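Long-range contacts in penicillin-binding protein PbpB (Mycobacterium tuberculosis, PDB 6KGU), which synthesises cross-linked peptidoglycan from lipid intermediates in cell wall biogenesis and is a target of beta-lactam antibiotics such as aztreonam: residues R28-I33 with R126-G131; N199-Y204 with A538-Q543; N271-A276 with T394-A399. One frame throughout, in Å; residues are numbered along the deposited sequence.

Contact 1: R28-I33 with R126-G131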
ATOM      1  N   ARG A  28     -10.819  20.430   7.941  1.00 38.85           N
ATOM      2  CA  ARG A  28     -11.758  20.325   6.831  1.00 39.11           C
ATOM      3  C   ARG A  28     -11.036  20.038   5.521  1.00 39.86           C
ATOM      4  O   ARG A  28     -10.022  20.663   5.204  1.00 37.15           O
ATOM      5  CB  ARG A  28     -12.580  21.605   6.710  1.00 42.30           C
ATOM      6  CG  ARG A  28     -13.513  21.840   7.903  1.00 42.72           C
ATOM      7  CD  ARG A  28     -14.277  23.151   7.759  1.00 48.04           C
ATOM      8  NE  ARG A  28     -13.379  24.303   7.686  1.00 45.68           N
ATOM      9  CZ  ARG A  28     -13.780  25.549   7.453  1.00 53.35           C
ATOM     10  NH1 ARG A  28     -15.074  25.812   7.258  1.00 44.04           N
ATOM     11  NH2 ARG A  28     -12.888  26.533   7.412  1.00 53.38           N
ATOM     12  N   LEU A  29     -11.562  19.077   4.768  1.00 38.18           N
ATOM     13  CA  LEU A  29     -11.170  18.832   3.386  1.00 33.39           C
ATOM     14  C   LEU A  29     -12.178  19.391   2.395  1.00 35.01           C
ATOM     15  O   LEU A  29     -11.793  19.912   1.348  1.00 31.22           O
ATOM     16  CB  LEU A  29     -10.992  17.325   3.151  1.00 36.43           C
ATOM     17  CG  LEU A  29      -9.796  16.718   3.889  1.00 31.12           C
ATOM     18  CD1 LEU A  29      -9.916  15.191   4.024  1.00 31.71           C
ATOM     19  CD2 LEU A  29      -8.489  17.110   3.190  1.00 30.50           C
ATOM     20  N   ALA A  30     -13.468  19.299   2.703  1.00 33.67           N
ATOM     21  CA  ALA A  30     -14.479  19.837   1.814  1.00 31.88           C
ATOM     22  C   ALA A  30     -15.631  20.329   2.673  1.00 35.38           C
ATOM     23  O   ALA A  30     -16.063  19.624   3.586  1.00 32.61           O
ATOM     24  CB  ALA A  30     -14.958  18.784   0.805  1.00 33.89           C
ATOM     25  N   PHE A  31     -16.119  21.531   2.384  1.00 36.63           N
ATOM     26  CA  PHE A  31     -17.263  22.075   3.103  1.00 35.89           C
ATOM     27  C   PHE A  31     -17.962  23.082   2.204  1.00 41.87           C
ATOM     28  O   PHE A  31     -17.389  23.575   1.225  1.00 36.56           O
ATOM     29  CB  PHE A  31     -16.844  22.714   4.434  1.00 36.80           C
ATOM     30  CG  PHE A  31     -16.023  23.960   4.285  1.00 40.29           C
ATOM     31  CD1 PHE A  31     -16.635  25.205   4.169  1.00 40.30           C
ATOM     32  CD2 PHE A  31     -14.638  23.897   4.286  1.00 38.45           C
ATOM     33  CE1 PHE A  31     -15.882  26.357   4.033  1.00 39.24           C
ATOM     34  CE2 PHE A  31     -13.874  25.047   4.150  1.00 43.11           C
ATOM     35  CZ  PHE A  31     -14.495  26.280   4.028  1.00 43.77           C
ATOM     36  N   THR A  32     -19.210  23.389   2.548  1.00 35.98           N
ATOM     37  CA  THR A  32     -20.067  24.214   1.710  1.00 41.88           C
ATOM     38  C   THR A  32     -20.281  25.584   2.345  1.00 42.46           C
ATOM     39  O   THR A  32     -20.408  25.700   3.566  1.00 46.27           O
ATOM     40  CB  THR A  32     -21.398  23.504   1.469  1.00 42.17           C
ATOM     41  OG1 THR A  32     -21.171  22.356   0.637  1.00 40.50           O
ATOM     42  CG2 THR A  32     -22.421  24.426   0.801  1.00 43.70           C
ATOM     43  N   ILE A  33     -20.280  26.626   1.518  1.00 43.39           N
ATOM     44  CA  ILE A  33     -20.683  27.964   1.942  1.00 44.17           C
ATOM     45  C   ILE A  33     -21.865  28.408   1.090  1.00 46.71           C
ATOM     46  O   ILE A  33     -21.987  28.055  -0.087  1.00 48.59           O
ATOM     47  CB  ILE A  33     -19.542  29.005   1.855  1.00 47.03           C
ATOM     48  CG1 ILE A  33     -19.330  29.435   0.391  1.00 52.28           C
ATOM     49  CG2 ILE A  33     -18.278  28.463   2.469  1.00 48.38           C
ATOM     50  CD1 ILE A  33     -18.066  30.278   0.133  1.00 53.04           C
ATOM     51  N   ARG A 126     -19.122  24.733  -2.955  1.00 35.68           N
ATOM     52  CA  ARG A 126     -18.258  23.750  -2.317  1.00 40.28           C
ATOM     53  C   ARG A 126     -16.836  24.298  -2.232  1.00 36.61           C
ATOM     54  O   ARG A 126     -16.316  24.845  -3.210  1.00 40.61           O
ATOM     55  CB  ARG A 126     -18.285  22.436  -3.099  1.00 36.64           C
ATOM     56  CG  ARG A 126     -17.804  21.233  -2.303  1.00 34.31           C
ATOM     57  CD  ARG A 126     -18.709  20.994  -1.086  1.00 34.46           C
ATOM     58  NE  ARG A 126     -18.531  19.658  -0.519  1.00 35.56           N
ATOM     59  CZ  ARG A 126     -18.944  19.288   0.688  1.00 37.32           C
ATOM     60  NH1 ARG A 126     -19.567  20.165   1.469  1.00 32.70           N
ATOM     61  NH2 ARG A 126     -18.720  18.043   1.116  1.00 31.55           N
ATOM     62  N   GLN A 127     -16.218  24.171  -1.061  1.00 34.34           N
ATOM     63  CA  GLN A 127     -14.881  24.690  -0.799  1.00 35.52           C
ATOM     64  C   GLN A 127     -13.918  23.538  -0.562  1.00 34.46           C
ATOM     65  O   GLN A 127     -14.227  22.627   0.208  1.00 34.42           O
ATOM     66  CB  GLN A 127     -14.883  25.604   0.430  1.00 37.77           C
ATOM     67  CG  GLN A 127     -15.891  26.728   0.344  1.00 45.76           C
ATOM     68  CD  GLN A 127     -15.574  27.679  -0.778  1.00 42.14           C
ATOM     69  OE1 GLN A 127     -16.316  27.788  -1.742  1.00 48.77           O
ATOM     70  NE2 GLN A 127     -14.454  28.364  -0.666  1.00 43.31           N
ATOM     71  N   TYR A 128     -12.740  23.605  -1.194  1.00 32.51           N
ATOM     72  CA  TYR A 128     -11.669  22.626  -1.017  1.00 34.06           C
ATOM     73  C   TYR A 128     -10.452  23.415  -0.566  1.00 30.34           C
ATOM     74  O   TYR A 128      -9.596  23.772  -1.384  1.00 33.27           O
ATOM     75  CB  TYR A 128     -11.389  21.830  -2.298  1.00 34.19           C
ATOM     76  CG  TYR A 128     -12.584  21.021  -2.742  1.00 33.85           C
ATOM     77  CD1 TYR A 128     -12.859  19.783  -2.167  1.00 29.90           C
ATOM     78  CD2 TYR A 128     -13.465  21.515  -3.705  1.00 33.41           C
ATOM     79  CE1 TYR A 128     -13.976  19.049  -2.550  1.00 31.74           C
ATOM     80  CE2 TYR A 128     -14.586  20.794  -4.090  1.00 30.99           C
ATOM     81  CZ  TYR A 128     -14.835  19.561  -3.510  1.00 33.61           C
ATOM     82  OH  TYR A 128     -15.937  18.830  -3.892  1.00 30.95           O
ATOM     83  N   PRO A 129     -10.363  23.747   0.722  1.00 35.05           N
ATOM     84  CA  PRO A 129      -9.293  24.646   1.170  1.00 36.40           C
ATOM     85  C   PRO A 129      -7.900  24.094   0.922  1.00 42.87           C
ATOM     86  O   PRO A 129      -6.960  24.883   0.794  1.00 36.28           O
ATOM     87  CB  PRO A 129      -9.578  24.815   2.670  1.00 41.40           C
ATOM     88  CG  PRO A 129     -10.350  23.577   3.042  1.00 41.52           C
ATOM     89  CD  PRO A 129     -11.209  23.285   1.838  1.00 36.56           C
ATOM     90  N   GLY A 130      -7.738  22.775   0.822  1.00 32.83           N
ATOM     91  CA  GLY A 130      -6.448  22.194   0.501  1.00 33.72           C
ATOM     92  C   GLY A 130      -6.195  21.963  -0.970  1.00 33.47           C
ATOM     93  O   GLY A 130      -5.153  21.409  -1.330  1.00 37.00           O
ATOM     94  N   GLY A 131      -7.105  22.375  -1.842  1.00 32.10           N
ATOM     95  CA  GLY A 131      -6.878  22.200  -3.264  1.00 30.74           C
ATOM     96  C   GLY A 131      -6.793  20.725  -3.602  1.00 35.51           C
ATOM     97  O   GLY A 131      -7.725  19.955  -3.364  1.00 34.15           O
TER
HETATM   98  O   HOH W   1      -9.299  20.584   0.854  1.00 30.14           O
HETATM   99  O   HOH W   2     -20.413  21.406   4.436  1.00 36.97           O

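Contact 2: N199-Y204 with A538-Q543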
ATOM      1  N   ASN A 199      -4.316  14.883   7.845  1.00 35.32           N
ATOM      2  CA  ASN A 199      -3.978  15.830   6.786  1.00 31.69           C
ATOM      3  C   ASN A 199      -2.505  16.199   6.798  1.00 33.77           C
ATOM      4  O   ASN A 199      -1.931  16.433   5.734  1.00 30.79           O
ATOM      5  CB  ASN A 199      -4.846  17.083   6.895  1.00 32.10           C
ATOM      6  CG  ASN A 199      -6.242  16.874   6.306  1.00 40.97           C
ATOM      7  OD1 ASN A 199      -6.546  15.803   5.769  1.00 36.07           O
ATOM      8  ND2 ASN A 199      -7.089  17.892   6.401  1.00 34.77           N
ATOM      9  N   ASP A 200      -1.869  16.241   7.972  1.00 32.25           N
ATOM     10  CA  ASP A 200      -0.441  16.536   8.024  1.00 34.38           C
ATOM     11  C   ASP A 200       0.366  15.413   7.384  1.00 31.58           C
ATOM     12  O   ASP A 200       1.263  15.659   6.573  1.00 30.93           O
ATOM     13  CB  ASP A 200       0.013  16.750   9.471  1.00 38.71           C
ATOM     14  CG  ASP A 200      -0.729  17.889  10.164  1.00 48.41           C
ATOM     15  OD1 ASP A 200      -1.122  18.868   9.480  1.00 40.22           O
ATOM     16  OD2 ASP A 200      -0.901  17.806  11.397  1.00 55.18           O
ATOM     17  N   ILE A 201       0.069  14.172   7.749  1.00 29.69           N
ATOM     18  CA  ILE A 201       0.750  13.047   7.123  1.00 28.02           C
ATOM     19  C   ILE A 201       0.433  13.006   5.630  1.00 31.14           C
ATOM     20  O   ILE A 201       1.337  12.898   4.791  1.00 28.04           O
ATOM     21  CB  ILE A 201       0.385  11.737   7.840  1.00 30.86           C
ATOM     22  CG1 ILE A 201       0.849  11.825   9.304  1.00 29.30           C
ATOM     23  CG2 ILE A 201       0.991  10.550   7.098  1.00 29.55           C
ATOM     24  CD1 ILE A 201       0.408  10.665  10.214  1.00 29.39           C
ATOM     25  N   GLN A 202      -0.850  13.156   5.276  1.00 27.06           N
ATOM     26  CA  GLN A 202      -1.234  13.130   3.867  1.00 22.94           C
ATOM     27  C   GLN A 202      -0.485  14.187   3.073  1.00 24.79           C
ATOM     28  O   GLN A 202       0.032  13.908   1.993  1.00 27.77           O
ATOM     29  CB  GLN A 202      -2.748  13.329   3.718  1.00 28.02           C
ATOM     30  CG  GLN A 202      -3.214  13.485   2.262  1.00 23.20           C
ATOM     31  CD  GLN A 202      -3.299  12.155   1.544  1.00 29.71           C
ATOM     32  OE1 GLN A 202      -3.448  11.122   2.184  1.00 26.05           O
ATOM     33  NE2 GLN A 202      -3.222  12.173   0.204  1.00 26.23           N
ATOM     34  N   PHE A 203      -0.414  15.418   3.601  1.00 29.28           N
ATOM     35  CA  PHE A 203       0.232  16.496   2.862  1.00 27.16           C
ATOM     36  C   PHE A 203       1.699  16.179   2.606  1.00 26.50           C
ATOM     37  O   PHE A 203       2.207  16.378   1.493  1.00 25.91           O
ATOM     38  CB  PHE A 203       0.092  17.828   3.619  1.00 30.94           C
ATOM     39  CG  PHE A 203       0.673  19.000   2.875  1.00 34.05           C
ATOM     40  CD1 PHE A 203       0.111  19.425   1.677  1.00 38.05           C
ATOM     41  CD2 PHE A 203       1.773  19.677   3.368  1.00 43.29           C
ATOM     42  CE1 PHE A 203       0.635  20.503   0.982  1.00 46.23           C
ATOM     43  CE2 PHE A 203       2.303  20.759   2.679  1.00 45.50           C
ATOM     44  CZ  PHE A 203       1.736  21.173   1.484  1.00 38.13           C
ATOM     45  N   TYR A 204       2.403  15.681   3.628  1.00 26.32           N
ATOM     46  CA  TYR A 204       3.821  15.365   3.448  1.00 27.22           C
ATOM     47  C   TYR A 204       3.994  14.208   2.468  1.00 29.33           C
ATOM     48  O   TYR A 204       4.827  14.263   1.555  1.00 29.78           O
ATOM     49  CB  TYR A 204       4.459  15.020   4.800  1.00 25.73           C
ATOM     50  CG  TYR A 204       5.955  14.832   4.731  1.00 24.57           C
ATOM     51  CD1 TYR A 204       6.817  15.924   4.777  1.00 28.68           C
ATOM     52  CD2 TYR A 204       6.507  13.569   4.630  1.00 29.34           C
ATOM     53  CE1 TYR A 204       8.202  15.760   4.701  1.00 32.02           C
ATOM     54  CE2 TYR A 204       7.882  13.386   4.563  1.00 31.81           C
ATOM     55  CZ  TYR A 204       8.723  14.487   4.593  1.00 35.70           C
ATOM     56  OH  TYR A 204      10.086  14.288   4.522  1.00 39.05           O
ATOM     57  N   ALA A 538       9.279   7.287   6.389  1.00 28.97           N
ATOM     58  CA  ALA A 538       9.338   6.610   7.679  1.00 32.78           C
ATOM     59  C   ALA A 538      10.191   7.399   8.666  1.00 29.71           C
ATOM     60  O   ALA A 538       9.863   7.469   9.854  1.00 29.16           O
ATOM     61  CB  ALA A 538       9.881   5.188   7.511  1.00 26.33           C
ATOM     62  N   GLY A 539      11.284   7.995   8.187  1.00 28.04           N
ATOM     63  CA  GLY A 539      12.119   8.805   9.061  1.00 27.43           C
ATOM     64  C   GLY A 539      11.393  10.032   9.570  1.00 29.97           C
ATOM     65  O   GLY A 539      11.515  10.399  10.741  1.00 33.57           O
ATOM     66  N   TRP A 540      10.622  10.680   8.701  1.00 29.18           N
ATOM     67  CA  TRP A 540       9.858  11.852   9.111  1.00 30.63           C
ATOM     68  C   TRP A 540       8.756  11.479  10.102  1.00 35.64           C
ATOM     69  O   TRP A 540       8.461  12.244  11.031  1.00 29.62           O
ATOM     70  CB  TRP A 540       9.270  12.545   7.877  1.00 29.52           C
ATOM     71  CG  TRP A 540       8.423  13.739   8.193  1.00 31.15           C
ATOM     72  CD1 TRP A 540       8.858  15.007   8.492  1.00 32.92           C
ATOM     73  CD2 TRP A 540       6.994  13.797   8.206  1.00 30.81           C
ATOM     74  NE1 TRP A 540       7.785  15.836   8.700  1.00 30.47           N
ATOM     75  CE2 TRP A 540       6.630  15.118   8.539  1.00 27.27           C
ATOM     76  CE3 TRP A 540       5.982  12.854   7.984  1.00 31.85           C
ATOM     77  CZ2 TRP A 540       5.308  15.516   8.653  1.00 26.92           C
ATOM     78  CZ3 TRP A 540       4.662  13.260   8.090  1.00 28.33           C
ATOM     79  CH2 TRP A 540       4.339  14.574   8.424  1.00 31.97           C
ATOM     80  N   LEU A 541       8.129  10.313   9.918  1.00 27.82           N
ATOM     81  CA  LEU A 541       7.113   9.889  10.873  1.00 26.80           C
ATOM     82  C   LEU A 541       7.723   9.631  12.245  1.00 34.36           C
ATOM     83  O   LEU A 541       7.074   9.886  13.266  1.00 35.91           O
ATOM     84  CB  LEU A 541       6.390   8.633  10.369  1.00 31.52           C
ATOM     85  CG  LEU A 541       5.453   8.804   9.158  1.00 30.16           C
ATOM     86  CD1 LEU A 541       5.035   7.457   8.569  1.00 27.20           C
ATOM     87  CD2 LEU A 541       4.220   9.615   9.553  1.00 29.72           C
ATOM     88  N   MET A 542       8.959   9.124  12.292  1.00 27.51           N
ATOM     89  CA  MET A 542       9.587   8.891  13.587  1.00 35.55           C
ATOM     90  C   MET A 542       9.920  10.210  14.267  1.00 37.98           C
ATOM     91  O   MET A 542       9.630  10.399  15.451  1.00 38.20           O
ATOM     92  CB  MET A 542      10.840   8.030  13.428  1.00 33.27           C
ATOM     93  CG  MET A 542      10.577   6.653  12.839  1.00 32.11           C
ATOM     94  SD  MET A 542       9.587   5.582  13.879  1.00 34.62           S
ATOM     95  CE  MET A 542       7.907   5.920  13.394  1.00 23.25           C
ATOM     96  N   GLN A 543      10.501  11.150  13.518  1.00 34.97           N
ATOM     97  CA  GLN A 543      10.924  12.413  14.116  1.00 39.20           C
ATOM     98  C   GLN A 543       9.728  13.207  14.618  1.00 40.05           C
ATOM     99  O   GLN A 543       9.732  13.717  15.745  1.00 52.47           O
ATOM    100  CB  GLN A 543      11.740  13.228  13.107  1.00 38.41           C
ATOM    101  CG  GLN A 543      13.010  12.483  12.636  1.00 49.13           C
ATOM    102  CD  GLN A 543      13.725  13.170  11.465  1.00 64.65           C
ATOM    103  OE1 GLN A 543      13.276  14.199  10.974  1.00 61.18           O
ATOM    104  NE2 GLN A 543      14.838  12.599  11.028  1.00 58.15           N
TER

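Contact 3: N271-A276 with T394-A399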
ATOM      1  N   ASN A 271       5.883  -9.712  -2.834  1.00 26.86           N
ATOM      2  CA  ASN A 271       5.048 -10.841  -2.463  1.00 28.52           C
ATOM      3  C   ASN A 271       5.781 -11.882  -1.624  1.00 26.72           C
ATOM      4  O   ASN A 271       5.125 -12.781  -1.085  1.00 31.04           O
ATOM      5  CB  ASN A 271       4.468 -11.513  -3.718  1.00 21.14           C
ATOM      6  CG  ASN A 271       3.184 -12.245  -3.413  1.00 31.82           C
ATOM      7  OD1 ASN A 271       2.295 -11.684  -2.781  1.00 29.40           O
ATOM      8  ND2 ASN A 271       3.092 -13.512  -3.811  1.00 31.62           N
ATOM      9  N   LYS A 272       7.111 -11.798  -1.509  1.00 26.63           N
ATOM     10  CA  LYS A 272       7.846 -12.833  -0.801  1.00 24.19           C
ATOM     11  C   LYS A 272       7.503 -12.870   0.680  1.00 24.07           C
ATOM     12  O   LYS A 272       7.784 -13.872   1.345  1.00 29.36           O
ATOM     13  CB  LYS A 272       9.354 -12.650  -1.005  1.00 22.46           C
ATOM     14  CG  LYS A 272       9.799 -12.970  -2.454  1.00 25.64           C
ATOM     15  CD  LYS A 272      11.311 -12.874  -2.629  1.00 26.30           C
ATOM     16  CE  LYS A 272      11.729 -13.036  -4.090  1.00 29.81           C
ATOM     17  NZ  LYS A 272      13.223 -12.899  -4.257  1.00 26.60           N
ATOM     18  N   ILE A 273       6.867 -11.820   1.204  1.00 30.86           N
ATOM     19  CA  ILE A 273       6.357 -11.875   2.571  1.00 27.59           C
ATOM     20  C   ILE A 273       5.485 -13.111   2.792  1.00 31.78           C
ATOM     21  O   ILE A 273       5.484 -13.692   3.886  1.00 28.99           O
ATOM     22  CB  ILE A 273       5.598 -10.574   2.906  1.00 26.85           C
ATOM     23  CG1 ILE A 273       5.271 -10.526   4.399  1.00 25.59           C
ATOM     24  CG2 ILE A 273       4.318 -10.440   2.047  1.00 26.15           C
ATOM     25  CD1 ILE A 273       4.554  -9.259   4.818  1.00 33.88           C
ATOM     26  N   VAL A 274       4.763 -13.564   1.759  1.00 30.44           N
ATOM     27  CA  VAL A 274       3.886 -14.718   1.946  1.00 29.08           C
ATOM     28  C   VAL A 274       4.705 -15.985   2.166  1.00 30.34           C
ATOM     29  O   VAL A 274       4.453 -16.739   3.114  1.00 31.52           O
ATOM     30  CB  VAL A 274       2.906 -14.865   0.770  1.00 28.96           C
ATOM     31  CG1 VAL A 274       2.007 -16.057   0.983  1.00 25.35           C
ATOM     32  CG2 VAL A 274       2.044 -13.579   0.636  1.00 30.62           C
ATOM     33  N   ALA A 275       5.693 -16.241   1.294  1.00 27.77           N
ATOM     34  CA  ALA A 275       6.565 -17.400   1.484  1.00 25.14           C
ATOM     35  C   ALA A 275       7.291 -17.333   2.820  1.00 29.19           C
ATOM     36  O   ALA A 275       7.441 -18.356   3.506  1.00 28.74           O
ATOM     37  CB  ALA A 275       7.578 -17.506   0.342  1.00 26.54           C
ATOM     38  N   ALA A 276       7.792 -16.147   3.187  1.00 30.03           N
ATOM     39  CA  ALA A 276       8.529 -16.015   4.438  1.00 26.87           C
ATOM     40  C   ALA A 276       7.653 -16.368   5.626  1.00 28.43           C
ATOM     41  O   ALA A 276       8.087 -17.082   6.536  1.00 29.59           O
ATOM     42  CB  ALA A 276       9.064 -14.589   4.596  1.00 31.28           C
ATOM     43  N   THR A 394       0.078  -3.192   0.869  1.00 24.58           N
ATOM     44  CA  THR A 394       0.313  -2.586   2.173  1.00 24.30           C
ATOM     45  C   THR A 394      -0.443  -3.323   3.276  1.00 26.33           C
ATOM     46  O   THR A 394       0.052  -3.451   4.399  1.00 27.00           O
ATOM     47  CB  THR A 394      -0.083  -1.110   2.118  1.00 21.98           C
ATOM     48  OG1 THR A 394       0.556  -0.503   0.988  1.00 27.07           O
ATOM     49  CG2 THR A 394       0.354  -0.386   3.362  1.00 23.59           C
ATOM     50  N   GLY A 395      -1.646  -3.816   2.973  1.00 29.47           N
ATOM     51  CA  GLY A 395      -2.417  -4.529   3.980  1.00 23.73           C
ATOM     52  C   GLY A 395      -1.769  -5.838   4.396  1.00 30.01           C
ATOM     53  O   GLY A 395      -1.892  -6.255   5.556  1.00 31.17           O
ATOM     54  N   MET A 396      -1.049  -6.487   3.472  1.00 28.52           N
ATOM     55  CA  MET A 396      -0.287  -7.691   3.806  1.00 30.86           C
ATOM     56  C   MET A 396       0.728  -7.411   4.895  1.00 30.92           C
ATOM     57  O   MET A 396       0.876  -8.193   5.841  1.00 32.03           O
ATOM     58  CB  MET A 396       0.440  -8.227   2.571  1.00 32.77           C
ATOM     59  CG  MET A 396      -0.430  -8.966   1.591  1.00 37.18           C
ATOM     60  SD  MET A 396       0.504 -10.253   0.752  1.00 32.57           S
ATOM     61  CE  MET A 396       1.603  -9.316  -0.311  1.00 31.21           C
ATOM     62  N   TYR A 397       1.480  -6.319   4.745  1.00 27.71           N
ATOM     63  CA  TYR A 397       2.516  -6.003   5.719  1.00 28.65           C
ATOM     64  C   TYR A 397       1.900  -5.515   7.026  1.00 28.38           C
ATOM     65  O   TYR A 397       2.502  -5.672   8.094  1.00 28.03           O
ATOM     66  CB  TYR A 397       3.496  -4.984   5.116  1.00 24.58           C
ATOM     67  CG  TYR A 397       4.432  -5.654   4.130  1.00 26.85           C
ATOM     68  CD1 TYR A 397       3.957  -6.139   2.914  1.00 28.40           C
ATOM     69  CD2 TYR A 397       5.785  -5.845   4.431  1.00 26.38           C
ATOM     70  CE1 TYR A 397       4.807  -6.788   2.002  1.00 24.60           C
ATOM     71  CE2 TYR A 397       6.635  -6.496   3.538  1.00 27.16           C
ATOM     72  CZ  TYR A 397       6.136  -6.966   2.326  1.00 27.35           C
ATOM     73  OH  TYR A 397       6.963  -7.602   1.424  1.00 26.44           O
ATOM     74  N   GLN A 398       0.681  -4.971   6.960  1.00 26.62           N
ATOM     75  CA  GLN A 398      -0.036  -4.610   8.181  1.00 27.25           C
ATOM     76  C   GLN A 398      -0.319  -5.835   9.039  1.00 26.82           C
ATOM     77  O   GLN A 398      -0.260  -5.764  10.278  1.00 26.31           O
ATOM     78  CB  GLN A 398      -1.339  -3.884   7.830  1.00 25.60           C
ATOM     79  CG  GLN A 398      -2.113  -3.398   9.049  1.00 25.85           C
ATOM     80  CD  GLN A 398      -2.970  -4.473   9.645  1.00 26.41           C
ATOM     81  OE1 GLN A 398      -3.368  -5.419   8.956  1.00 28.78           O
ATOM     82  NE2 GLN A 398      -3.242  -4.359  10.935  1.00 28.28           N
ATOM     83  N   ALA A 399      -0.643  -6.970   8.403  1.00 26.84           N
ATOM     84  CA  ALA A 399      -0.899  -8.196   9.156  1.00 24.32           C
ATOM     85  C   ALA A 399       0.316  -8.581   9.988  1.00 28.59           C
ATOM     86  O   ALA A 399       0.198  -8.964  11.160  1.00 26.24           O
ATOM     87  CB  ALA A 399      -1.256  -9.342   8.201  1.00 27.01           C
TER

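Contact 1: R28-I33 with R126-G131
Phe-31 and Gln-127 form an antiparallel hydrogen-bonded pair and Thr-32 and Arg-126 the next, non-hydrogen-bonded pair, with CA atoms 5.3 Å and 4.4 Å apart, respectively. They join strand 28-36 to strand 122-127, at one edge of the mixed sheet in the PBP dimerisation-domain region. Phe-31 N donates to Gln-127 O over 3.1 Å, in the carbonyl plane, and Gln-127 N answers to Phe-31 O. Just before the pairing, Leu-29 and Ala-30 both face Ile-21 as a classic beta bulge. The ring of Phe-31 is the main apolar element. With CG between the backbone N and the carbonyl carbon (chi1 68°), the Phe-31 ring lies over the Gln-127 side chain, whose CB sits 3.8 Å from the ring centroid in a CH-pi contact. The opposite face is covered by the guanidinium of Arg-28, whose NH1 stands over the ring centre, so that the ring is clamped between a cation and an aliphatic carbon. On the other face of the sheet the Arg-126 chain bends at chi2 (62°) and lays its guanidinium over the backbone of Ala-30 and Phe-31. Arg-126 NH1 donates to Thr-32 OG1 at 2.8 Å, with the hydroxyl tilted 23° from the guanidinium plane, while NE forms a salt bridge with Glu-152. That carboxylate also takes the hydroxyl of Tyr-128, whose CE1 abuts Ala-30 CB. Where the strands part, a turn from Tyr-128 to Gly-131 begins, and one water bridges the gap, donating to Leu-29 O at 2.6 Å and accepting from Gly-130 N at 2.7 Å.

Contact 2: N199-Y204 with A538-Q543
Tyr-204 and Trp-540 lie flat against each other in a face-to-face stack, the phenol ring centroid 3.8 Å from that of the indole five-membered ring and the planes only 10° apart. The two side chains run past each other in opposite directions: each leaves its helix with CG anti to the backbone N (chi1 -173° for Tyr-204, 178° for Trp-540), which lays the two rings one over the other between the helices. The overlap therefore continues beyond the rings. Tyr-204 CB is placed over the indole six-membered ring, 3.8 Å from its centroid, while at the other end Trp-540 CB approaches Tyr-204 CE2 to 3.7 Å. The indole also meets helix 199-204 with its rim, since Trp-540 CZ3 comes within 4.0 Å of Ile-201 CA, close to the ring plane. On the side of the stack facing the sheet, Ile-201 and Leu-541 cross at about a right angle, and Ile-201 CD1 meets Leu-541 CD2 at 4.0 Å. The segment axes run roughly antiparallel and come no closer than 11.6 Å, a separation bridged by these large side chains and not by backbone contact. Both helices rest on the antiparallel sheet, Ile-201 on Ala-235 and Leu-541 on Tyr-509 and Ile-511. This matches the transpeptidase fold of penicillin-binding proteins, in which N- and C-terminal helices cover the same face of the central sheet. No hydrogen bond passes between the segments, so cohesion between them probably rests on dispersion and ring overlap, with aliphatic packing on the sheet side.

Contact 3: N271-A276 with T394-A399
Ile-273 sets its CD1 methyl over the centre of the Tyr-397 ring, 3.4 Å from the centroid and only 2° off the ring normal, a CH-pi contact with almost no offset. CG1 stands anti to the backbone N (chi1 -170°) and the chain runs on fully extended, which carries CD1 straight over the phenol. Further along the same ring, Ile-273 CG2 approaches Tyr-397 CE1 to 3.7 Å and Ile-273 CB lies 3.6 Å from Tyr-397 OH. That hydroxyl is hydrogen-bonded to Val-270 O, which ties the ring to the start of helix 272-281, next to Ser-269, probably the acylated nucleophile. The Met-396 flank is as close but made of scattered single-atom contacts, without a centred ring contact. Met-396 SD rests against Val-274 CG2 at 3.7 Å, and Met-396 CE touches both Ile-273 CG2, at 3.8 Å, and the Asn-271 amide. There Asn-271 OD1 meets Met-396 CE at 3.5 Å and has no polar partner in the model, although it is buried, whereas ND2 is bonded to Leu-380 O. This flank is not a solvent side, for every touching residue is buried. The CB bond of Lys-272 points away from helix 390-401, and its NZ is hydrogen-bonded to Ser-324 OG and Asn-326 OD1, consistent with the SxxK and SxN motifs of transpeptidases. With segment axes 10.8 Å apart and inclined at 26°, the pair sits between further elements: Val-274 packs on Tyr-341 and Met-344 of helix 338-347, Met-396 on Phe-348, and Thr-394 on Val-224 and Leu-226 of strand 220-227.

From the N terminus, contact 1 closes first, returning the chain at 126-131 to strand 28-36 after 92 residues, most of them unmodelled. Contact 2 then opens at 199-204 and closes only at 538-543, near the C terminus. Contact 3, between 271-276 and 394-399, opens and closes wholly within that span, so contacts 2 and 3 nest and none cross. Contact 1 belongs to the mixed sheet of the N-terminal region, the other two to the helices around the transpeptidase sheet. Contacts 1 and 2 meet where Leu-29 CD2 lies 3.5 Å from Asn-199 OD1; contact 3 stays separate, its centre about 23 Å from that of contact 2.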